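Cysteine S-methyltransferase NleE (Escherichia coli O157:H7, PDB 4R29) transfers methyl groups from S-adenosylmethionine to cysteines of host proteins, probably inactivating the zinc fingers of TAB2 and TAB3 and thereby blocking NF-kappa-B activation. Local coordinates at residues R69-C80 with E96-G105; E85-S93 with I201-I209. The protein carries 1 engineered substitution. All blocks are in the same frame, centred on the assembly; numbering follows the deposited sequence.

How the contacts relate
Contact 1 (69-80 with 96-105) packs two helices side by side, whereas contact 2 (85-93 with 201-209) joins a loop to the turn and first residues of helix 206-219. Both are partly buried and both touch S-adenosylmethionine, contact 1 through S98 alone and contact 2 through six pocket residues. Their centres lie about 17 Å apart, yet S98 OG comes within 3.3 Å of A92 O, a probable hydrogen bond. Chemistry follows place: contact 1 is mainly apolar, with a charged cluster at one end and a backbone bond at the other, while contact 2 relies on hydrogen bonds around a carboxylate and a phenol.

Contact 1. Residues R69-C80 with E96-G105; sequences RFSYMKTMYSVC and EGSWLTVISG. With SAM (S-adenosylmethionine), chain E.
M73 and W99 form a Met-aromatic contact at the centre of a helix pair in this Rossmann-like methyltransferase, where helix 69-76 packs on helix 96-103 with segment axes 10.2 Å apart and inclined at 41°. Extended beyond CG, the M73 chain carries its methyl over the indole in a CH-pi approach: CE lies 3.6 Å from the centroid of the W99 six-membered ring and 15° off the normal, while SD stands farther above the same face. The carbonyl oxygen of E96 covers the opposite face. Y72 reaches the indole edge, CE2 to CH2 of W99 at 3.7 Å, with its ring oblique to the indole. Farther along, I103 CD1 meets M73 CB at 3.8 Å.

Polar groups close both ends. E96 OE2 accepts from Y72 OH at 3.0 Å, approached from above the carboxylate plane, and from R69 NH2 at 3.3 Å in a weak salt-bridge bond; R69 NE turns to D121. Just past helix 69-76, S78 N donates to I103 O in the last turn of the other helix at 2.9 Å with an N-H...O angle of 161°, and G105 ends that helix in a Schellman motif.

On another side of helix 96-103, S98 OG accepts from the ligand amino N at 2.6 Å. Two donors, one a guanidinium, would probably stabilise the negative charge of E96, while the sandwiched indole is held from both faces.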
loop_
_atom_site.group_PDB
_atom_site.type_symbol
_atom_site.label_atom_id
_atom_site.label_comp_id
_atom_site.label_asym_id
_atom_site.label_seq_id
_atom_site.Cartn_x
_atom_site.Cartn_y
_atom_site.Cartn_z
ATOM N N ARG A 69 7.381 13.948 9.090
ATOM C CA ARG A 69 6.201 13.227 8.650
ATOM C C ARG A 69 5.513 12.526 9.830
ATOM O O ARG A 69 4.284 12.494 9.911
ATOM C CB ARG A 69 6.579 12.245 7.548
ATOM C CG ARG A 69 7.199 12.934 6.343
ATOM C CD ARG A 69 6.215 13.908 5.690
ATOM N NE ARG A 69 5.217 13.187 4.907
ATOM C CZ ARG A 69 4.075 13.711 4.483
ATOM N NH1 ARG A 69 3.776 14.967 4.768
ATOM N NH2 ARG A 69 3.235 12.982 3.771
ATOM N N PHE A 70 6.313 12.010 10.759
ATOM C CA PHE A 70 5.782 11.295 11.922
ATOM C C PHE A 70 4.958 12.215 12.827
ATOM O O PHE A 70 3.905 11.818 13.335
ATOM C CB PHE A 70 6.907 10.612 12.704
ATOM C CG PHE A 70 6.428 9.714 13.814
ATOM C CD1 PHE A 70 5.442 8.756 13.584
ATOM C CD2 PHE A 70 6.987 9.804 15.087
ATOM C CE1 PHE A 70 5.009 7.898 14.614
ATOM C CE2 PHE A 70 6.561 8.971 16.115
ATOM C CZ PHE A 70 5.569 8.012 15.878
ATOM N N SER A 71 5.422 13.451 12.999
ATOM C CA SER A 71 4.669 14.443 13.762
ATOM C C SER A 71 3.339 14.710 13.099
ATOM O O SER A 71 2.299 14.758 13.756
ATOM C CB SER A 71 5.442 15.758 13.850
ATOM O OG SER A 71 6.586 15.587 14.654
ATOM N N TYR A 72 3.389 14.927 11.792
ATOM C CA TYR A 72 2.185 15.117 11.001
ATOM C C TYR A 72 1.201 13.965 11.246
ATOM O O TYR A 72 0.016 14.197 11.445
ATOM C CB TYR A 72 2.568 15.227 9.522
ATOM C CG TYR A 72 1.444 15.033 8.518
ATOM C CD1 TYR A 72 0.184 15.567 8.728
ATOM C CD2 TYR A 72 1.659 14.346 7.341
ATOM C CE1 TYR A 72 -0.838 15.404 7.794
ATOM C CE2 TYR A 72 0.653 14.180 6.411
ATOM C CZ TYR A 72 -0.590 14.710 6.640
ATOM O OH TYR A 72 -1.584 14.543 5.699
ATOM N N MET A 73 1.695 12.728 11.239
ATOM C CA MET A 73 0.831 11.562 11.419
ATOM C C MET A 73 0.216 11.480 12.819
ATOM O O MET A 73 -0.951 11.094 12.995
ATOM C CB MET A 73 1.601 10.282 11.106
ATOM C CG MET A 73 1.900 10.099 9.623
ATOM S SD MET A 73 2.893 8.629 9.340
ATOM C CE MET A 73 3.131 8.693 7.559
ATOM N N LYS A 74 1.010 11.857 13.811
ATOM C CA LYS A 74 0.580 11.820 15.203
ATOM C C LYS A 74 -0.521 12.830 15.447
ATOM O O LYS A 74 -1.469 12.557 16.174
ATOM C CB LYS A 74 1.771 12.067 16.126
ATOM C CG LYS A 74 2.702 10.864 16.252
ATOM C CD LYS A 74 3.801 11.128 17.273
ATOM C CE LYS A 74 4.641 12.341 16.873
ATOM N NZ LYS A 74 5.667 12.639 17.915
ATOM N N THR A 75 -0.400 13.995 14.816
ATOM C CA THR A 75 -1.448 14.998 14.879
ATOM C C THR A 75 -2.760 14.466 14.277
ATOM O O THR A 75 -3.837 14.667 14.846
ATOM C CB THR A 75 -1.024 16.326 14.173
ATOM O OG1 THR A 75 0.223 16.799 14.720
ATOM C CG2 THR A 75 -2.099 17.410 14.373
ATOM N N MET A 76 -2.672 13.781 13.134
ATOM C CA MET A 76 -3.883 13.306 12.458
ATOM C C MET A 76 -4.375 11.969 13.012
ATOM O O MET A 76 -5.478 11.543 12.716
ATOM C CB MET A 76 -3.649 13.178 10.954
ATOM C CG MET A 76 -3.155 14.453 10.279
ATOM S SD MET A 76 -4.214 15.850 10.669
ATOM C CE MET A 76 -5.834 15.266 10.156
ATOM N N TYR A 77 -3.553 11.294 13.806
ATOM C CA TYR A 77 -3.966 9.999 14.326
ATOM C C TYR A 77 -5.260 10.094 15.101
ATOM O O TYR A 77 -5.455 10.988 15.917
ATOM C CB TYR A 77 -2.907 9.383 15.237
ATOM C CG TYR A 77 -3.312 8.030 15.809
ATOM C CD1 TYR A 77 -3.128 6.858 15.071
ATOM C CD2 TYR A 77 -3.865 7.922 17.080
ATOM C CE1 TYR A 77 -3.486 5.623 15.586
ATOM C CE2 TYR A 77 -4.217 6.691 17.609
ATOM C CZ TYR A 77 -4.019 5.552 16.861
ATOM O OH TYR A 77 -4.359 4.332 17.371
ATOM N N SER A 78 -6.139 9.138 14.869
ATOM C CA SER A 78 -7.346 9.061 15.659
ATOM C C SER A 78 -7.711 7.625 15.940
ATOM O O SER A 78 -7.076 6.700 15.425
ATOM C CB SER A 78 -8.491 9.789 14.970
ATOM O OG SER A 78 -9.655 9.657 15.755
ATOM N N VAL A 79 -8.719 7.431 16.785
ATOM C CA VAL A 79 -9.213 6.089 17.059
ATOM C C VAL A 79 -10.316 5.779 16.080
ATOM O O VAL A 79 -10.820 6.683 15.417
ATOM C CB VAL A 79 -9.726 5.941 18.505
ATOM C CG1 VAL A 79 -8.533 5.823 19.476
ATOM C CG2 VAL A 79 -10.662 7.107 18.865
ATOM N N CYS A 80 -10.679 4.504 15.981
ATOM C CA CYS A 80 -11.742 4.071 15.085
ATOM C C CYS A 80 -13.105 4.464 15.586
ATOM O O CYS A 80 -13.355 4.429 16.785
ATOM C CB CYS A 80 -11.733 2.552 14.955
ATOM S SG CYS A 80 -10.547 1.947 13.783
ATOM N N GLU A 96 -0.606 9.281 -0.058
ATOM C CA GLU A 96 -0.753 9.959 1.219
ATOM C C GLU A 96 -2.186 9.831 1.767
ATOM O O GLU A 96 -2.388 9.489 2.927
ATOM C CB GLU A 96 -0.319 11.425 1.090
ATOM C CG GLU A 96 -0.181 12.134 2.408
ATOM C CD GLU A 96 0.121 13.631 2.270
ATOM O OE1 GLU A 96 0.247 14.125 1.119
ATOM O OE2 GLU A 96 0.236 14.305 3.321
ATOM N N GLY A 97 -3.178 10.082 0.926
ATOM C CA GLY A 97 -4.567 9.926 1.326
ATOM C C GLY A 97 -4.913 8.476 1.620
ATOM O O GLY A 97 -5.782 8.193 2.451
ATOM N N SER A 98 -4.225 7.554 0.942
ATOM C CA SER A 98 -4.440 6.125 1.145
ATOM C C SER A 98 -4.212 5.722 2.595
ATOM O O SER A 98 -4.990 4.946 3.143
ATOM C CB SER A 98 -3.557 5.294 0.210
ATOM O OG SER A 98 -3.867 5.558 -1.155
ATOM N N TRP A 99 -3.158 6.251 3.227
ATOM C CA TRP A 99 -2.928 5.948 4.649
ATOM C C TRP A 99 -3.538 6.967 5.626
ATOM O O TRP A 99 -3.835 6.637 6.769
ATOM C CB TRP A 99 -1.445 5.688 4.966
ATOM C CG TRP A 99 -0.485 6.742 4.500
ATOM C CD1 TRP A 99 0.343 6.677 3.420
ATOM C CD2 TRP A 99 -0.238 8.010 5.115
ATOM N NE1 TRP A 99 1.082 7.830 3.315
ATOM C CE2 TRP A 99 0.750 8.665 4.345
ATOM C CE3 TRP A 99 -0.764 8.661 6.233
ATOM C CZ2 TRP A 99 1.226 9.939 4.657
ATOM C CZ3 TRP A 99 -0.283 9.929 6.548
ATOM C CH2 TRP A 99 0.699 10.555 5.760
ATOM N N LEU A 100 -3.746 8.190 5.162
ATOM C CA LEU A 100 -4.358 9.221 5.990
ATOM C C LEU A 100 -5.774 8.817 6.417
ATOM O O LEU A 100 -6.148 8.992 7.568
ATOM C CB LEU A 100 -4.384 10.564 5.253
ATOM C CG LEU A 100 -4.884 11.722 6.132
ATOM C CD1 LEU A 100 -4.036 11.841 7.409
ATOM C CD2 LEU A 100 -4.902 13.064 5.379
ATOM N N THR A 101 -6.554 8.285 5.478
ATOM C CA THR A 101 -7.910 7.836 5.765
ATOM C C THR A 101 -7.901 6.663 6.758
ATOM O O THR A 101 -8.891 6.388 7.428
ATOM C CB THR A 101 -8.644 7.393 4.462
ATOM O OG1 THR A 101 -7.804 6.493 3.733
ATOM C CG2 THR A 101 -8.983 8.583 3.568
ATOM N N VAL A 102 -6.788 5.950 6.841
ATOM C CA VAL A 102 -6.725 4.855 7.783
ATOM C C VAL A 102 -6.287 5.354 9.172
ATOM O O VAL A 102 -6.922 5.020 10.173
ATOM C CB VAL A 102 -5.821 3.710 7.277
ATOM C CG1 VAL A 102 -5.688 2.642 8.328
ATOM C CG2 VAL A 102 -6.379 3.135 5.968
ATOM N N ILE A 103 -5.228 6.166 9.229
ATOM C CA ILE A 103 -4.717 6.637 10.517
ATOM C C ILE A 103 -5.679 7.613 11.209
ATOM O O ILE A 103 -5.708 7.699 12.430
ATOM C CB ILE A 103 -3.276 7.208 10.442
ATOM C CG1 ILE A 103 -3.240 8.631 9.871
ATOM C CG2 ILE A 103 -2.335 6.253 9.672
ATOM C CD1 ILE A 103 -1.849 9.281 9.974
ATOM N N SER A 104 -6.496 8.308 10.432
ATOM C CA SER A 104 -7.500 9.193 11.009
ATOM C C SER A 104 -8.750 8.402 11.404
ATOM O O SER A 104 -9.725 8.967 11.887
ATOM C CB SER A 104 -7.878 10.284 10.008
ATOM O OG SER A 104 -8.561 9.729 8.883
ATOM N N GLY A 105 -8.733 7.098 11.159
ATOM C CA GLY A 105 -9.839 6.236 11.537
ATOM C C GLY A 105 -11.071 6.247 10.635
ATOM O O GLY A 105 -12.109 5.693 10.998
HETATM N N SAM E . -4.795 3.681 -2.763
HETATM C CA SAM E . -6.141 3.116 -2.863
HETATM C C SAM E . -6.784 2.946 -1.491
HETATM O O SAM E . -8.014 2.863 -1.402
HETATM O OXT SAM E . -6.083 2.862 -0.468
HETATM C CB SAM E . -6.152 1.758 -3.558
HETATM C CG SAM E . -5.898 1.811 -5.056
HETATM S SD SAM E . -6.425 0.309 -5.943
HETATM C CE SAM E . -5.966 0.886 -7.598
HETATM C "C5'" SAM E . -8.202 0.631 -6.051
HETATM C "C4'" SAM E . -8.916 -0.538 -6.724
HETATM O "O4'" SAM E . -10.286 -0.544 -6.367
HETATM C "C3'" SAM E . -8.845 -0.457 -8.246
HETATM O "O3'" SAM E . -7.745 -1.188 -8.755
HETATM C "C2'" SAM E . -10.169 -1.043 -8.690
HETATM O "O2'" SAM E . -9.945 -2.404 -8.917
HETATM C "C1'" SAM E . -11.088 -0.916 -7.477
HETATM N N9 SAM E . -12.096 0.156 -7.599
HETATM C C8 SAM E . -13.447 0.008 -7.435
HETATM N N7 SAM E . -14.046 1.204 -7.580
HETATM C C5 SAM E . -13.088 2.123 -7.828
HETATM C C6 SAM E . -13.153 3.491 -8.052
HETATM N N6 SAM E . -14.327 4.115 -8.045
HETATM N N1 SAM E . -11.991 4.190 -8.284
HETATM C C2 SAM E . -10.773 3.533 -8.281
HETATM N N3 SAM E . -10.712 2.172 -8.054
HETATM C C4 SAM E . -11.855 1.477 -7.830
#

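Contact 2. Residues E85-S93 with I201-I209; sequences EPISRNEAS and IFSYMPGEI. With SAM (S-adenosylmethionine), chain E.
R89 and Y204 meet at the S-adenosylmethionine pocket of the Rossmann-like fold, where the loop 85-93 lies against the turn leading into helix 206-219. Y204 OH donates to the ligand carboxylate O at 2.7 Å and accepts from R89 NH1 at 3.2 Å, the phenol oxygen lying at the guanidinium edge, near its plane. The donation from the guanidinium may polarise the phenol O-H toward the ligand carboxylate. R89 CB sits 4.0 Å over the centre of the Y204 ring in a CH-pi contact, and F202 CB backs the opposite face. One face of the R89 guanidinium rests on adenine C2, the other on S93 CB. Adenine N7 lies at the Y204 ring edge, while E208 O accepts a weak bond from N6, 3.0 Å away; A92 O takes another from the ligand amino N.

The second shell centres on the E208 carboxylate. Its chain is extended beyond CG (chi2 178°): OE1 accepts from R89 N at 2.7 Å with an N-H...O angle of 172°, and OE2, through its syn lone pair, accepts from S88 OG at 2.8 Å. S88 OG also accepts from N90 N, an ST turn that shapes the 3-10 segment carrying R89, and E91 OE2 receives S88 N. The residue that holds the backbone amide of R89 is therefore the same one that reaches the adenine.

Farther out, S203 leaves helix 186-201 in a Schellman motif and its O accepts from I87 N at 2.9 Å. At the outer margin, P86 CB presses against M205 CG at 3.4 Å.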
loop_
_atom_site.group_PDB
_atom_site.type_symbol
_atom_site.label_atom_id
_atom_site.label_comp_id
_atom_site.label_asym_id
_atom_site.label_seq_id
_atom_site.Cartn_x
_atom_site.Cartn_y
_atom_site.Cartn_z
ATOM N N GLU A 85 -18.141 4.720 8.014
ATOM C CA GLU A 85 -18.911 5.181 6.867
ATOM C C GLU A 85 -18.012 5.192 5.631
ATOM O O GLU A 85 -16.816 5.451 5.738
ATOM C CB GLU A 85 -19.399 6.615 7.096
ATOM C CG GLU A 85 -20.533 6.774 8.086
ATOM C CD GLU A 85 -20.786 8.234 8.427
ATOM O OE1 GLU A 85 -20.309 9.120 7.672
ATOM O OE2 GLU A 85 -21.453 8.495 9.453
ATOM N N PRO A 86 -18.592 4.945 4.449
ATOM C CA PRO A 86 -17.855 5.003 3.183
ATOM C C PRO A 86 -17.180 6.347 2.947
ATOM O O PRO A 86 -17.753 7.407 3.218
ATOM C CB PRO A 86 -18.952 4.804 2.134
ATOM C CG PRO A 86 -19.988 4.018 2.819
ATOM C CD PRO A 86 -19.979 4.494 4.255
ATOM N N ILE A 87 -15.961 6.292 2.428
ATOM C CA ILE A 87 -15.252 7.485 2.034
ATOM C C ILE A 87 -15.445 7.614 0.540
ATOM O O ILE A 87 -15.853 6.661 -0.138
ATOM C CB ILE A 87 -13.727 7.352 2.286
ATOM C CG1 ILE A 87 -13.178 6.133 1.531
ATOM C CG2 ILE A 87 -13.437 7.222 3.764
ATOM C CD1 ILE A 87 -11.673 6.163 1.253
ATOM N N SER A 88 -15.130 8.791 0.022
ATOM C CA SER A 88 -14.978 8.943 -1.405
ATOM C C SER A 88 -13.613 8.425 -1.828
ATOM O O SER A 88 -12.589 8.702 -1.182
ATOM C CB SER A 88 -15.112 10.409 -1.830
ATOM O OG SER A 88 -14.537 10.586 -3.110
ATOM N N ARG A 89 -13.628 7.668 -2.924
ATOM C CA ARG A 89 -12.438 7.232 -3.634
ATOM C C ARG A 89 -11.413 8.367 -3.786
ATOM O O ARG A 89 -10.198 8.129 -3.782
ATOM C CB ARG A 89 -12.860 6.707 -5.015
ATOM C CG ARG A 89 -11.867 6.989 -6.131
ATOM C CD ARG A 89 -10.678 6.064 -5.973
ATOM N NE ARG A 89 -9.600 6.363 -6.910
ATOM C CZ ARG A 89 -8.400 5.803 -6.843
ATOM N NH1 ARG A 89 -8.136 4.930 -5.876
ATOM N NH2 ARG A 89 -7.466 6.125 -7.726
ATOM N N ASN A 90 -11.912 9.592 -3.934
ATOM C CA ASN A 90 -11.056 10.773 -4.069
ATOM C C ASN A 90 -10.143 11.053 -2.872
ATOM O O ASN A 90 -9.052 11.579 -3.051
ATOM C CB ASN A 90 -11.888 12.009 -4.406
ATOM C CG ASN A 90 -12.547 11.901 -5.765
ATOM O OD1 ASN A 90 -11.975 11.331 -6.701
ATOM N ND2 ASN A 90 -13.767 12.415 -5.877
ATOM N N GLU A 91 -10.581 10.671 -1.672
ATOM C CA GLU A 91 -9.782 10.835 -0.448
ATOM C C GLU A 91 -8.592 9.864 -0.374
ATOM O O GLU A 91 -7.671 10.043 0.434
ATOM C CB GLU A 91 -10.655 10.648 0.793
ATOM C CG GLU A 91 -11.880 11.543 0.870
ATOM C CD GLU A 91 -12.812 11.151 2.021
ATOM O OE1 GLU A 91 -12.363 11.154 3.188
ATOM O OE2 GLU A 91 -13.989 10.827 1.766
ATOM N N ALA A 92 -8.614 8.833 -1.215
ATOM C CA ALA A 92 -7.592 7.803 -1.137
ATOM C C ALA A 92 -6.977 7.508 -2.498
ATOM O O ALA A 92 -6.599 6.375 -2.775
ATOM C CB ALA A 92 -8.165 6.535 -0.527
ATOM N N SER A 93 -6.876 8.520 -3.346
ATOM C CA SER A 93 -6.347 8.309 -4.689
ATOM C C SER A 93 -4.861 8.619 -4.792
ATOM O O SER A 93 -4.262 8.374 -5.828
ATOM C CB SER A 93 -7.117 9.147 -5.713
ATOM O OG SER A 93 -7.033 10.524 -5.391
ATOM N N ILE A 201 -13.958 -3.379 -0.098
ATOM C CA ILE A 201 -13.028 -3.487 1.023
ATOM C C ILE A 201 -12.251 -2.182 1.237
ATOM O O ILE A 201 -11.805 -1.911 2.338
ATOM C CB ILE A 201 -12.101 -4.739 0.940
ATOM C CG1 ILE A 201 -11.238 -4.722 -0.323
ATOM C CG2 ILE A 201 -12.932 -6.039 1.016
ATOM C CD1 ILE A 201 -10.122 -5.799 -0.318
ATOM N N PHE A 202 -12.133 -1.362 0.194
ATOM C CA PHE A 202 -11.523 -0.051 0.356
ATOM C C PHE A 202 -12.515 0.994 0.867
ATOM O O PHE A 202 -12.154 2.154 1.007
ATOM C CB PHE A 202 -10.888 0.441 -0.955
ATOM C CG PHE A 202 -9.603 -0.268 -1.328
ATOM C CD1 PHE A 202 -8.551 -0.357 -0.427
ATOM C CD2 PHE A 202 -9.451 -0.837 -2.590
ATOM C CE1 PHE A 202 -7.368 -0.993 -0.779
ATOM C CE2 PHE A 202 -8.271 -1.475 -2.945
ATOM C CZ PHE A 202 -7.233 -1.555 -2.034
ATOM N N SER A 203 -13.753 0.587 1.139
ATOM C CA SER A 203 -14.761 1.502 1.699
ATOM C C SER A 203 -15.206 2.614 0.751
ATOM O O SER A 203 -15.674 3.634 1.199
ATOM C CB SER A 203 -14.256 2.163 2.986
ATOM O OG SER A 203 -13.970 1.205 3.977
ATOM N N TYR A 204 -15.055 2.436 -0.551
ATOM C CA TYR A 204 -15.503 3.471 -1.462
ATOM C C TYR A 204 -17.020 3.511 -1.422
ATOM O O TYR A 204 -17.671 2.525 -1.068
ATOM C CB TYR A 204 -15.045 3.192 -2.886
ATOM C CG TYR A 204 -13.557 3.180 -3.078
ATOM C CD1 TYR A 204 -12.706 3.721 -2.125
ATOM C CD2 TYR A 204 -12.997 2.619 -4.222
ATOM C CE1 TYR A 204 -11.332 3.703 -2.310
ATOM C CE2 TYR A 204 -11.633 2.604 -4.414
ATOM C CZ TYR A 204 -10.809 3.149 -3.450
ATOM O OH TYR A 204 -9.461 3.131 -3.650
ATOM N N MET A 205 -17.582 4.652 -1.787
ATOM C CA MET A 205 -19.028 4.763 -1.848
ATOM C C MET A 205 -19.630 3.921 -2.972
ATOM O O MET A 205 -19.075 3.828 -4.068
ATOM C CB MET A 205 -19.443 6.218 -1.926
ATOM C CG MET A 205 -19.281 6.893 -0.562
ATOM S SD MET A 205 -19.529 8.641 -0.729
ATOM C CE MET A 205 -18.469 8.937 -2.152
ATOM N N PRO A 206 -20.750 3.260 -2.669
ATOM C CA PRO A 206 -21.418 2.339 -3.598
ATOM C C PRO A 206 -21.601 2.976 -4.970
ATOM O O PRO A 206 -21.421 2.293 -5.966
ATOM C CB PRO A 206 -22.766 2.079 -2.922
ATOM C CG PRO A 206 -22.478 2.244 -1.470
ATOM C CD PRO A 206 -21.422 3.326 -1.362
ATOM N N GLY A 207 -21.915 4.273 -5.006
ATOM C CA GLY A 207 -22.031 5.020 -6.245
ATOM C C GLY A 207 -20.740 5.123 -7.039
ATOM O O GLY A 207 -20.737 4.997 -8.270
ATOM N N GLU A 208 -19.629 5.362 -6.351
ATOM C CA GLU A 208 -18.345 5.442 -7.040
ATOM C C GLU A 208 -17.905 4.091 -7.596
ATOM O O GLU A 208 -17.273 4.021 -8.649
ATOM C CB GLU A 208 -17.282 6.003 -6.111
ATOM C CG GLU A 208 -17.579 7.436 -5.673
ATOM C CD GLU A 208 -16.537 7.952 -4.721
ATOM O OE1 GLU A 208 -16.023 7.128 -3.931
ATOM O OE2 GLU A 208 -16.232 9.167 -4.770
ATOM N N ILE A 209 -18.258 3.026 -6.892
ATOM C CA ILE A 209 -17.949 1.678 -7.348
ATOM C C ILE A 209 -18.758 1.317 -8.613
ATOM O O ILE A 209 -18.207 0.767 -9.578
ATOM C CB ILE A 209 -18.187 0.635 -6.236
ATOM C CG1 ILE A 209 -17.361 0.964 -4.972
ATOM C CG2 ILE A 209 -17.888 -0.764 -6.750
ATOM C CD1 ILE A 209 -17.761 0.116 -3.722
HETATM N N SAM E . -4.795 3.681 -2.763
HETATM C CA SAM E . -6.141 3.116 -2.863
HETATM C C SAM E . -6.784 2.946 -1.491
HETATM O O SAM E . -8.014 2.863 -1.402
HETATM O OXT SAM E . -6.083 2.862 -0.468
HETATM C CB SAM E . -6.152 1.758 -3.558
HETATM C CG SAM E . -5.898 1.811 -5.056
HETATM S SD SAM E . -6.425 0.309 -5.943
HETATM C CE SAM E . -5.966 0.886 -7.598
HETATM C "C5'" SAM E . -8.202 0.631 -6.051
HETATM C "C4'" SAM E . -8.916 -0.538 -6.724
HETATM O "O4'" SAM E . -10.286 -0.544 -6.367
HETATM C "C3'" SAM E . -8.845 -0.457 -8.246
HETATM O "O3'" SAM E . -7.745 -1.188 -8.755
HETATM C "C2'" SAM E . -10.169 -1.043 -8.690
HETATM O "O2'" SAM E . -9.945 -2.404 -8.917
HETATM C "C1'" SAM E . -11.088 -0.916 -7.477
HETATM N N9 SAM E . -12.096 0.156 -7.599
HETATM C C8 SAM E . -13.447 0.008 -7.435
HETATM N N7 SAM E . -14.046 1.204 -7.580
HETATM C C5 SAM E . -13.088 2.123 -7.828
HETATM C C6 SAM E . -13.153 3.491 -8.052
HETATM N N6 SAM E . -14.327 4.115 -8.045
HETATM N N1 SAM E . -11.991 4.190 -8.284
HETATM C C2 SAM E . -10.773 3.533 -8.281
HETATM N N3 SAM E . -10.712 2.172 -8.054
HETATM C C4 SAM E . -11.855 1.477 -7.830
HETATM O O HOH W 1 -14.988 3.438 5.811
#